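Local coordinates for nitrogenase molybdenum-iron protein beta chain (Clostridium pasteurianum, PDB 4WES) that forms, with the alpha chain, the molybdenum-iron component of nitrogenase, which reduces dinitrogen to ammonium, and holds an [8Fe-7S] cluster at the interface between the two chains, at residues 27-32 with 51-56; 41-46 with 67-72; 101-106 with 137-142. All coordinates share one frame; numbering follows the deposited sequence. Where two conformers were deposited one is given.

Contact 1 of 3, residues 27-32 with 51-56; sequences GAMYAA and YHRTVL. With CLF (Fe(8)-S(7) cluster), chain H.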
loop_
_atom_site.group_PDB
_atom_site.type_symbol
_atom_site.label_atom_id
_atom_site.label_comp_id
_atom_site.label_asym_id
_atom_site.label_seq_id
_atom_site.Cartn_x
_atom_site.Cartn_y
_atom_site.Cartn_z
ATOM N N GLY B 27 -15.138 7.768 -22.761
ATOM C CA GLY B 27 -13.882 7.450 -23.432
ATOM C C GLY B 27 -13.507 8.483 -24.471
ATOM O O GLY B 27 -12.340 8.813 -24.627
ATOM N N ALA B 28 -14.490 8.951 -25.216
ATOM C CA ALA B 28 -14.277 10.031 -26.179
ATOM C C ALA B 28 -13.933 11.339 -25.478
ATOM O O ALA B 28 -13.094 12.118 -25.987
ATOM C CB ALA B 28 -15.515 10.203 -27.059
ATOM N N MET B 29 -14.582 11.626 -24.341
ATOM C CA MET B 29 -14.285 12.816 -23.566
ATOM C C MET B 29 -12.826 12.782 -23.083
ATOM O O MET B 29 -12.116 13.795 -23.173
ATOM C CB MET B 29 -15.283 12.902 -22.405
ATOM C CG MET B 29 -15.157 14.147 -21.572
ATOM S SD MET B 29 -16.351 14.266 -20.227
ATOM C CE MET B 29 -17.874 14.511 -21.150
ATOM N N TYR B 30 -12.387 11.641 -22.568
ATOM C CA TYR B 30 -11.031 11.468 -22.129
ATOM C C TYR B 30 -10.035 11.682 -23.274
ATOM O O TYR B 30 -9.052 12.406 -23.130
ATOM C CB TYR B 30 -10.887 10.072 -21.504
ATOM C CG TYR B 30 -9.504 9.769 -20.986
ATOM C CD1 TYR B 30 -9.050 10.342 -19.817
ATOM C CD2 TYR B 30 -8.624 8.927 -21.669
ATOM C CE1 TYR B 30 -7.774 10.107 -19.353
ATOM C CE2 TYR B 30 -7.368 8.658 -21.203
ATOM C CZ TYR B 30 -6.925 9.248 -20.037
ATOM O OH TYR B 30 -5.654 9.068 -19.550
ATOM N N ALA B 31 -10.289 11.036 -24.396
ATOM C CA ALA B 31 -9.432 11.253 -25.572
ATOM C C ALA B 31 -9.348 12.717 -25.954
ATOM O O ALA B 31 -8.250 13.220 -26.298
ATOM C CB ALA B 31 -9.936 10.398 -26.740
ATOM N N ALA B 32 -10.481 13.409 -25.976
ATOM C CA ALA B 32 -10.508 14.797 -26.337
ATOM C C ALA B 32 -9.703 15.688 -25.378
ATOM O O ALA B 32 -9.062 16.653 -25.792
ATOM C CB ALA B 32 -11.931 15.295 -26.436
ATOM N N TYR B 51 -22.639 13.247 -15.900
ATOM C CA TYR B 51 -22.139 11.987 -15.378
ATOM C C TYR B 51 -20.720 11.689 -15.822
ATOM O O TYR B 51 -19.890 11.166 -15.075
ATOM C CB TYR B 51 -23.054 10.836 -15.789
ATOM C CG TYR B 51 -24.335 10.649 -15.028
ATOM C CD1 TYR B 51 -24.501 11.043 -13.701
ATOM C CD2 TYR B 51 -25.371 9.914 -15.602
ATOM C CE1 TYR B 51 -25.650 10.743 -12.979
ATOM C CE2 TYR B 51 -26.529 9.606 -14.891
ATOM C CZ TYR B 51 -26.656 10.002 -13.590
ATOM O OH TYR B 51 -27.823 9.679 -12.923
ATOM N N HIS B 52 -20.426 11.993 -17.085
ATOM C CA HIS B 52 -19.113 11.628 -17.682
ATOM C C HIS B 52 -18.009 12.526 -17.157
ATOM O O HIS B 52 -16.917 12.054 -16.812
ATOM C CB HIS B 52 -19.239 11.628 -19.217
ATOM C CG HIS B 52 -20.309 10.681 -19.677
ATOM N ND1 HIS B 52 -20.808 10.720 -20.953
ATOM C CD2 HIS B 52 -21.034 9.769 -18.986
ATOM C CE1 HIS B 52 -21.791 9.848 -21.035
ATOM N NE2 HIS B 52 -21.955 9.261 -19.857
ATOM N N ARG B 53 -18.279 13.821 -17.073
ATOM C CA ARG B 53 -17.352 14.727 -16.393
ATOM C C ARG B 53 -17.101 14.290 -14.971
ATOM O O ARG B 53 -15.991 14.340 -14.449
ATOM C CB ARG B 53 -17.929 16.157 -16.378
ATOM C CG ARG B 53 -17.973 16.810 -17.764
ATOM C CD ARG B 53 -18.644 18.169 -17.682
ATOM N NE ARG B 53 -17.810 19.071 -16.884
ATOM C CZ ARG B 53 -18.240 20.102 -16.182
ATOM N NH1 ARG B 53 -19.497 20.480 -16.217
ATOM N NH2 ARG B 53 -17.371 20.768 -15.432
ATOM N N THR B 54 -18.179 13.877 -14.288
ATOM C CA THR B 54 -18.099 13.505 -12.883
ATOM C C THR B 54 -17.190 12.342 -12.637
ATOM O O THR B 54 -16.394 12.347 -11.676
ATOM C CB THR B 54 -19.524 13.257 -12.326
ATOM O OG1 THR B 54 -20.221 14.515 -12.294
ATOM C CG2 THR B 54 -19.513 12.659 -10.947
ATOM N N VAL B 55 -17.306 11.280 -13.444
ATOM C CA VAL B 55 -16.484 10.097 -13.175
ATOM C C VAL B 55 -14.999 10.450 -13.346
ATOM O O VAL B 55 -14.150 9.959 -12.617
ATOM C CB VAL B 55 -16.923 8.870 -13.991
ATOM C CG1 VAL B 55 -16.638 9.043 -15.460
ATOM C CG2 VAL B 55 -16.269 7.605 -13.460
ATOM N N LEU B 56 -14.679 11.283 -14.341
ATOM C CA LEU B 56 -13.295 11.709 -14.514
ATOM C C LEU B 56 -12.786 12.481 -13.295
ATOM O O LEU B 56 -11.643 12.244 -12.868
ATOM C CB LEU B 56 -13.169 12.525 -15.789
ATOM C CG LEU B 56 -13.381 11.743 -17.099
ATOM C CD1 LEU B 56 -13.415 12.693 -18.286
ATOM C CD2 LEU B 56 -12.297 10.684 -17.307
HETATM FE FE1 CLF H . -30.031 10.082 -21.176
HETATM FE FE2 CLF H . -27.735 10.511 -20.294
HETATM FE FE3 CLF H . -29.813 10.796 -18.496
HETATM FE FE4 CLF H . -29.030 8.382 -19.451
HETATM S S1 CLF H . -28.281 8.553 -21.712
HETATM S S2A CLF H . -29.345 12.144 -20.326
HETATM S S4A CLF H . -27.812 9.766 -18.112
HETATM S S3A CLF H . -31.210 9.155 -19.390
HETATM FE FE5 CLF H . -26.507 6.099 -20.016
HETATM FE FE6 CLF H . -26.271 6.319 -23.618
HETATM FE FE7 CLF H . -24.366 6.594 -21.653
HETATM FE FE8 CLF H . -25.929 8.783 -21.699
HETATM S S2B CLF H . -25.954 4.938 -21.816
HETATM S S3B CLF H . -24.704 8.013 -23.453
HETATM S S4B CLF H . -25.007 7.818 -19.804
#
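M29 and Y30 meet H52, R53 and L56 where helix 24-33 packs across helix 46-60, a buried helix-helix crossing in the alpha/beta domain that contributes this chain's side of the [8Fe-7S] site. The axes of the two short pieces come within 10.1 Å and cross at -62°, steep enough to confine the contact to a few side chains.

M29 does most of the work. Its CG lies anti to the backbone N (chi1 -176°), and the chain stays extended through CG before bending at SD, which lays the thioether along the surface of the second helix. CE reaches H52 CB at 3.7 Å, the two side chains running nearly at right angles, while SD sits 3.7 Å from R53 N and 3.9 Å from L56 CD1. A flexible, unbranched thioether suits this uneven ground of methylene, backbone and methyl group.

Y30 follows, and Y30 CD1 lies 4.1 Å from L56 CD2. L56 therefore divides its fork, one methyl to each of two consecutive residues. The hydroxyl of Y30 looks beyond this pairing and hydrogen-bonds to V179 O and T204 OG1. From its side chain R53 offers CG, beside the sulfur of M29, while its NE bonds to A64 O.

H52 has two roles: its CB meets M29, but the imidazole turns away toward the cluster and lies against Y82 of the alpha chain. With the cluster at the edge of that ring, H52 NE2 stands 3.4 Å from sulfur S4B.

Contact 2 of 3, residues 41-46 with 67-72; sequences HSHGSQ and STSSFT. With CLF (Fe(8)-S(7) cluster), chain H.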
loop_
_atom_site.group_PDB
_atom_site.type_symbol
_atom_site.label_atom_id
_atom_site.label_comp_id
_atom_site.label_asym_id
_atom_site.label_seq_id
_atom_site.Cartn_x
_atom_site.Cartn_y
_atom_site.Cartn_z
ATOM N N HIS B 41 -17.218 18.164 -26.283
ATOM C CA HIS B 41 -18.624 18.521 -26.362
ATOM C C HIS B 41 -19.475 17.295 -26.504
ATOM O O HIS B 41 -19.271 16.480 -27.407
ATOM C CB HIS B 41 -18.898 19.438 -27.554
ATOM C CG HIS B 41 -20.306 19.902 -27.613
ATOM N ND1 HIS B 41 -20.789 20.906 -26.809
ATOM C CD2 HIS B 41 -21.370 19.407 -28.300
ATOM C CE1 HIS B 41 -22.079 21.035 -27.033
ATOM N NE2 HIS B 41 -22.457 20.149 -27.934
ATOM N N SER B 42 -20.425 17.146 -25.574
ATOM C CA SER B 42 -21.345 16.018 -25.555
ATOM C C SER B 42 -22.647 16.394 -26.234
ATOM O O SER B 42 -23.426 17.208 -25.736
ATOM C CB SER B 42 -21.599 15.654 -24.106
ATOM O OG SER B 42 -22.508 14.564 -24.001
ATOM N N HIS B 43 -22.882 15.823 -27.420
ATOM C CA HIS B 43 -24.067 16.160 -28.178
ATOM C C HIS B 43 -25.221 15.202 -27.803
ATOM O O HIS B 43 -25.375 14.117 -28.360
ATOM C CB HIS B 43 -23.748 16.101 -29.685
ATOM C CG HIS B 43 -24.893 16.479 -30.552
ATOM N ND1 HIS B 43 -25.431 17.748 -30.563
ATOM C CD2 HIS B 43 -25.575 15.761 -31.469
ATOM C CE1 HIS B 43 -26.404 17.783 -31.450
ATOM N NE2 HIS B 43 -26.507 16.594 -32.022
ATOM N N GLY B 44 -25.992 15.607 -26.821
ATOM C CA GLY B 44 -27.079 14.817 -26.289
ATOM C C GLY B 44 -27.776 15.573 -25.176
ATOM O O GLY B 44 -27.616 16.767 -25.017
ATOM N N SER B 45 -28.553 14.835 -24.380
ATOM C CA SER B 45 -29.099 15.386 -23.163
ATOM C C SER B 45 -27.976 15.542 -22.141
ATOM O O SER B 45 -27.019 14.756 -22.115
ATOM C CB SER B 45 -30.228 14.468 -22.638
ATOM O OG SER B 45 -30.618 14.833 -21.333
ATOM N N GLN B 46 -28.058 16.602 -21.344
ATOM C CA GLN B 46 -26.973 17.013 -20.453
ATOM C C GLN B 46 -26.677 16.063 -19.329
ATOM O O GLN B 46 -25.603 16.149 -18.728
ATOM C CB GLN B 46 -27.250 18.415 -19.881
ATOM C CG GLN B 46 -28.415 18.423 -18.885
ATOM C CD GLN B 46 -29.207 19.686 -18.852
ATOM O OE1 GLN B 46 -28.801 20.732 -19.403
ATOM N NE2 GLN B 46 -30.327 19.639 -18.147
ATOM N N SER B 67 -18.654 20.717 -22.525
ATOM C CA SER B 67 -19.926 21.352 -22.821
ATOM C C SER B 67 -20.920 20.296 -23.333
ATOM O O SER B 67 -20.555 19.161 -23.643
ATOM C CB SER B 67 -19.720 22.435 -23.868
ATOM O OG SER B 67 -19.005 21.955 -24.975
ATOM N N THR B 68 -22.186 20.708 -23.432
ATOM C CA THR B 68 -23.232 19.814 -23.913
ATOM C C THR B 68 -24.270 20.592 -24.733
ATOM O O THR B 68 -24.459 21.802 -24.570
ATOM C CB THR B 68 -23.947 19.051 -22.738
ATOM O OG1 THR B 68 -25.112 18.374 -23.232
ATOM C CG2 THR B 68 -24.373 19.970 -21.616
ATOM N N SER B 69 -24.890 19.857 -25.651
ATOM C CA SER B 69 -25.988 20.395 -26.428
ATOM C C SER B 69 -27.273 20.575 -25.634
ATOM O O SER B 69 -28.203 21.242 -26.107
ATOM C CB SER B 69 -26.232 19.530 -27.653
ATOM O OG SER B 69 -25.161 19.623 -28.569
ATOM N N SER B 70 -27.366 19.946 -24.456
ATOM C CA SER B 70 -28.549 20.076 -23.611
ATOM C C SER B 70 -29.869 19.837 -24.373
ATOM O O SER B 70 -30.763 20.684 -24.424
ATOM C CB SER B 70 -28.596 21.404 -22.857
ATOM O OG SER B 70 -27.569 21.468 -21.866
ATOM N N PHE B 71 -29.999 18.647 -24.972
ATOM C CA PHE B 71 -31.250 18.297 -25.654
ATOM C C PHE B 71 -32.446 18.446 -24.720
ATOM O O PHE B 71 -32.401 18.074 -23.536
ATOM C CB PHE B 71 -31.243 16.853 -26.152
ATOM C CG PHE B 71 -30.518 16.606 -27.472
ATOM C CD1 PHE B 71 -29.345 17.239 -27.828
ATOM C CD2 PHE B 71 -31.016 15.696 -28.339
ATOM C CE1 PHE B 71 -28.699 16.949 -28.994
ATOM C CE2 PHE B 71 -30.366 15.391 -29.511
ATOM C CZ PHE B 71 -29.191 16.008 -29.820
ATOM N N THR B 72 -33.560 18.881 -25.307
ATOM C CA THR B 72 -34.870 18.896 -24.697
ATOM C C THR B 72 -35.770 17.957 -25.489
ATOM O O THR B 72 -35.359 17.387 -26.491
ATOM C CB THR B 72 -35.481 20.304 -24.772
ATOM O OG1 THR B 72 -35.614 20.630 -26.162
ATOM C CG2 THR B 72 -34.603 21.337 -24.051
HETATM FE FE1 CLF H . -30.031 10.082 -21.176
HETATM FE FE2 CLF H . -27.735 10.511 -20.294
HETATM FE FE3 CLF H . -29.813 10.796 -18.496
HETATM FE FE4 CLF H . -29.030 8.382 -19.451
HETATM S S1 CLF H . -28.281 8.553 -21.712
HETATM S S2A CLF H . -29.345 12.144 -20.326
HETATM S S4A CLF H . -27.812 9.766 -18.112
HETATM S S3A CLF H . -31.210 9.155 -19.390
HETATM FE FE5 CLF H . -26.507 6.099 -20.016
HETATM FE FE6 CLF H . -26.271 6.319 -23.618
HETATM FE FE7 CLF H . -24.366 6.594 -21.653
HETATM FE FE8 CLF H . -25.929 8.783 -21.699
HETATM S S2B CLF H . -25.954 4.938 -21.816
HETATM S S3B CLF H . -24.704 8.013 -23.453
HETATM S S4B CLF H . -25.007 7.818 -19.804
HETATM O O HOH W 1 -24.681 15.704 -22.948
HETATM O O HOH W 2 -30.359 18.282 -21.566
#
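H41 to Q46 and S67 to F71 are joined by backbone bonds, histidine-serine bonds, an aromatic pair and two waters. In the backbone group, the parallel ladder pairs H41 with S67 and S42 with T68. S42 N donates almost straight to S67 O, and S42 O in turn accepts from S69 N at 3.0 Å. Beyond the strands the pairing continues between loops, F71 N reaching G44 O at 3.0 Å from above the carbonyl plane.

Among side chains, CG of H41 lies anti to the backbone N (chi1 -176°), which carries the imidazole across to two serines at its edge: ND1 bonds to S67 OG and NE2 to S69 OG, each at 2.8 Å. The latter hydroxyl also bonds to ND1 of H43, likewise at 2.8 Å, so one small serine ties two histidines together. With NE2 held by D113, the H43 ring is fixed at both nitrogens. S70 OG donates to Q46 OE1, which also bonds T43 of the alpha chain, and T68 OG1 accepts from S70 N, closing an ST turn.

The aromatic group is a T-shaped pair: F71 turns its edge to the face of H43, with planes at 79°. Over one face of the phenyl ring lies G44 CA, 4.0 Å from the centroid, a CH-pi approach well suited to a residue without a side chain.

Two waters add bridges. One joins S42 OG, S45 O and T68 OG1; another accepts from Q46 N and donates to F71 O.

The whole belongs to a beta-alpha-beta unit, strand 38-43, helix 46-60 and strand 67-68. Its first loop, past the C-terminal end of strand 38-43, brings S45 OG within 3.1 Å of cluster sulfur S2A, while 69-71 packs against that loop.

Contact 3 of 3, residues 101-106 with 137-142; sequences AVHTTC and TNTPSY. With CLF (Fe(8)-S(7) cluster), chain H.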
loop_
_atom_site.group_PDB
_atom_site.type_symbol
_atom_site.label_atom_id
_atom_site.label_comp_id
_atom_site.label_asym_id
_atom_site.label_seq_id
_atom_site.Cartn_x
_atom_site.Cartn_y
_atom_site.Cartn_z
ATOM N N ALA B 101 -14.223 19.221 -29.699
ATOM C CA ALA B 101 -14.249 17.834 -30.128
ATOM C C ALA B 101 -15.578 17.224 -29.687
ATOM O O ALA B 101 -15.795 16.944 -28.519
ATOM C CB ALA B 101 -13.102 17.058 -29.536
ATOM N N VAL B 102 -16.465 17.055 -30.657
ATOM C CA VAL B 102 -17.836 16.597 -30.411
ATOM C C VAL B 102 -17.906 15.071 -30.401
ATOM O O VAL B 102 -17.354 14.404 -31.283
ATOM C CB VAL B 102 -18.764 17.126 -31.529
ATOM C CG1 VAL B 102 -20.189 16.640 -31.282
ATOM C CG2 VAL B 102 -18.716 18.650 -31.578
ATOM N N HIS B 103 -18.622 14.526 -29.416
ATOM C CA HIS B 103 -19.025 13.142 -29.457
ATOM C C HIS B 103 -20.545 13.099 -29.220
ATOM O O HIS B 103 -21.165 14.148 -28.964
ATOM C CB HIS B 103 -18.254 12.296 -28.422
ATOM C CG HIS B 103 -18.470 12.733 -27.000
ATOM N ND1 HIS B 103 -17.600 13.557 -26.324
ATOM C CD2 HIS B 103 -19.492 12.501 -26.139
ATOM C CE1 HIS B 103 -18.065 13.759 -25.096
ATOM N NE2 HIS B 103 -19.216 13.144 -24.969
ATOM N N THR B 104 -21.138 11.911 -29.364
ATOM C CA THR B 104 -22.588 11.803 -29.333
ATOM C C THR B 104 -23.024 10.893 -28.190
ATOM O O THR B 104 -22.214 10.381 -27.455
ATOM C CB THR B 104 -23.119 11.346 -30.686
ATOM O OG1 THR B 104 -22.562 10.067 -30.978
ATOM C CG2 THR B 104 -22.760 12.345 -31.778
ATOM N N THR B 105 -24.317 10.718 -28.057
ATOM C CA THR B 105 -24.887 9.857 -27.034
ATOM C C THR B 105 -25.875 8.894 -27.643
ATOM O O THR B 105 -26.211 9.009 -28.808
ATOM C CB THR B 105 -25.595 10.647 -25.910
ATOM O OG1 THR B 105 -26.844 11.157 -26.373
ATOM C CG2 THR B 105 -24.730 11.792 -25.365
ATOM N N CYS B 106 -26.391 7.961 -26.834
ATOM C CA CYS B 106 -27.456 7.114 -27.358
ATOM C C CYS B 106 -28.651 7.914 -27.874
ATOM O O CYS B 106 -29.333 7.446 -28.782
ATOM C CB CYS B 106 -27.939 6.158 -26.281
ATOM S SG CYS B 106 -28.314 6.897 -24.664
ATOM N N THR B 137 -16.814 12.732 -33.556
ATOM C CA THR B 137 -16.982 11.313 -33.761
ATOM C C THR B 137 -18.409 10.924 -33.367
ATOM O O THR B 137 -19.151 11.750 -32.867
ATOM C CB THR B 137 -15.944 10.470 -33.006
ATOM O OG1 THR B 137 -16.063 9.108 -33.401
ATOM C CG2 THR B 137 -16.101 10.593 -31.532
ATOM N N ASN B 138 -18.776 9.682 -33.670
ATOM C CA ASN B 138 -20.078 9.116 -33.300
ATOM C C ASN B 138 -19.855 8.012 -32.290
ATOM O O ASN B 138 -19.074 7.076 -32.540
ATOM C CB ASN B 138 -20.799 8.557 -34.541
ATOM C CG ASN B 138 -21.129 9.639 -35.538
ATOM O OD1 ASN B 138 -20.316 9.964 -36.436
ATOM N ND2 ASN B 138 -22.294 10.248 -35.382
ATOM N N THR B 139 -20.514 8.126 -31.151
ATOM C CA THR B 139 -20.272 7.269 -29.982
ATOM C C THR B 139 -21.571 6.722 -29.385
ATOM O O THR B 139 -21.935 7.040 -28.258
ATOM C CB THR B 139 -19.443 8.041 -28.938
ATOM O OG1 THR B 139 -20.011 9.330 -28.695
ATOM C CG2 THR B 139 -18.020 8.225 -29.411
ATOM N N PRO B 140 -22.262 5.864 -30.143
ATOM C CA PRO B 140 -23.473 5.232 -29.600
ATOM C C PRO B 140 -23.188 4.364 -28.401
ATOM O O PRO B 140 -22.413 3.425 -28.469
ATOM C CB PRO B 140 -23.980 4.394 -30.759
ATOM C CG PRO B 140 -22.757 4.080 -31.575
ATOM C CD PRO B 140 -21.904 5.335 -31.463
ATOM N N SER B 141 -23.859 4.660 -27.295
ATOM C CA SER B 141 -23.548 3.979 -26.042
ATOM C C SER B 141 -24.045 2.539 -25.978
ATOM O O SER B 141 -23.618 1.766 -25.099
ATOM C CB SER B 141 -24.105 4.753 -24.860
ATOM O OG SER B 141 -25.412 5.190 -25.065
ATOM N N TYR B 142 -24.950 2.184 -26.871
ATOM C CA TYR B 142 -25.414 0.822 -27.007
ATOM C C TYR B 142 -24.461 -0.052 -27.825
ATOM O O TYR B 142 -24.749 -1.219 -28.017
ATOM C CB TYR B 142 -26.824 0.832 -27.569
ATOM C CG TYR B 142 -27.041 1.719 -28.762
ATOM C CD1 TYR B 142 -27.598 2.981 -28.604
ATOM C CD2 TYR B 142 -26.716 1.324 -30.053
ATOM C CE1 TYR B 142 -27.815 3.807 -29.686
ATOM C CE2 TYR B 142 -26.952 2.131 -31.149
ATOM C CZ TYR B 142 -27.529 3.380 -30.964
ATOM O OH TYR B 142 -27.770 4.212 -32.038
HETATM FE FE1 CLF H . -30.031 10.082 -21.176
HETATM FE FE2 CLF H . -27.735 10.511 -20.294
HETATM FE FE3 CLF H . -29.813 10.796 -18.496
HETATM FE FE4 CLF H . -29.030 8.382 -19.451
HETATM S S1 CLF H . -28.281 8.553 -21.712
HETATM S S2A CLF H . -29.345 12.144 -20.326
HETATM S S4A CLF H . -27.812 9.766 -18.112
HETATM S S3A CLF H . -31.210 9.155 -19.390
HETATM FE FE5 CLF H . -26.507 6.099 -20.016
HETATM FE FE6 CLF H . -26.271 6.319 -23.618
HETATM FE FE7 CLF H . -24.366 6.594 -21.653
HETATM FE FE8 CLF H . -25.929 8.783 -21.699
HETATM S S2B CLF H . -25.954 4.938 -21.816
HETATM S S3B CLF H . -24.704 8.013 -23.453
HETATM S S4B CLF H . -25.007 7.818 -19.804
#
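T104 and T139 form the tight centre of this contact, gripping each other through two bonds. T104 OG1 accepts from T139 N at 2.8 Å in an almost straight line (177°), and T139 OG1 donates to T104 O at 2.7 Å, approaching from above the carbonyl plane. Each hydroxyl thus addresses the other residue's backbone, a task that suits threonine. In T104 the oxygen lies between the backbone N and the carbonyl carbon (chi1 61°), which brings it to the facing chain. The methyl of T104 passes alongside T137 O. One step back, T137 N bonds to V102 O at 2.9 Å, extending the pairing of the strands into the loop.

The other close meeting is at the metal. C106 SG binds iron FE6 of the cluster at 2.4 Å; S141, also a cluster ligand, has its OG 2.0 Å from the same iron in one of its two deposited conformers, so this bond may not be made all the time. A soft thiolate-type ligand and a harder oxygen can thus share one iron. Beside them the edge of the Y142 ring meets C106, CD1 lying 4.0 Å from CB, and within the same loop P140 CB lies over one face of that ring, toward its rim.

The looser side is formed by N138 and P140, both partly exposed. N138 points its CB away and barely brushes its neighbour, ND2 being 4.2 Å from T104 CG2. Its amide instead bonds to E109, the carboxylate that also takes T104 OG1, so one acidic side chain links the two segments at this margin.

T105 is the N-cap of helix 106-111, its OG1 bonding L107 N. Strand end, capped helix start and facing loop form one part of the beta-chain side of the [8Fe-7S] site, whose ligands also include C23 and C48.

All three contacts reach the same cluster from the beta-chain side, their centres 11 to 14 Å apart. Contacts 2 and 3 share a parallel sheet: strands 38-43 and 99-104 are neighbours, joined by probable hydrogen bonds from H103 N to H41 O and from H43 N to H103 O, both 2.9 Å. Contact 1 packs its first helix on contact 3, A28 CB lying 3.7 Å from H103 CB, but stays about 5 Å from contact 2 at the nearest atoms. Helix 46-60 nevertheless follows strand 38-43 in the chain, tying contacts 1 and 2 by sequence. Contact 3 supplies iron ligands, whereas contacts 1 and 2 bring H52, Y51 and S45 close to cluster sulfurs.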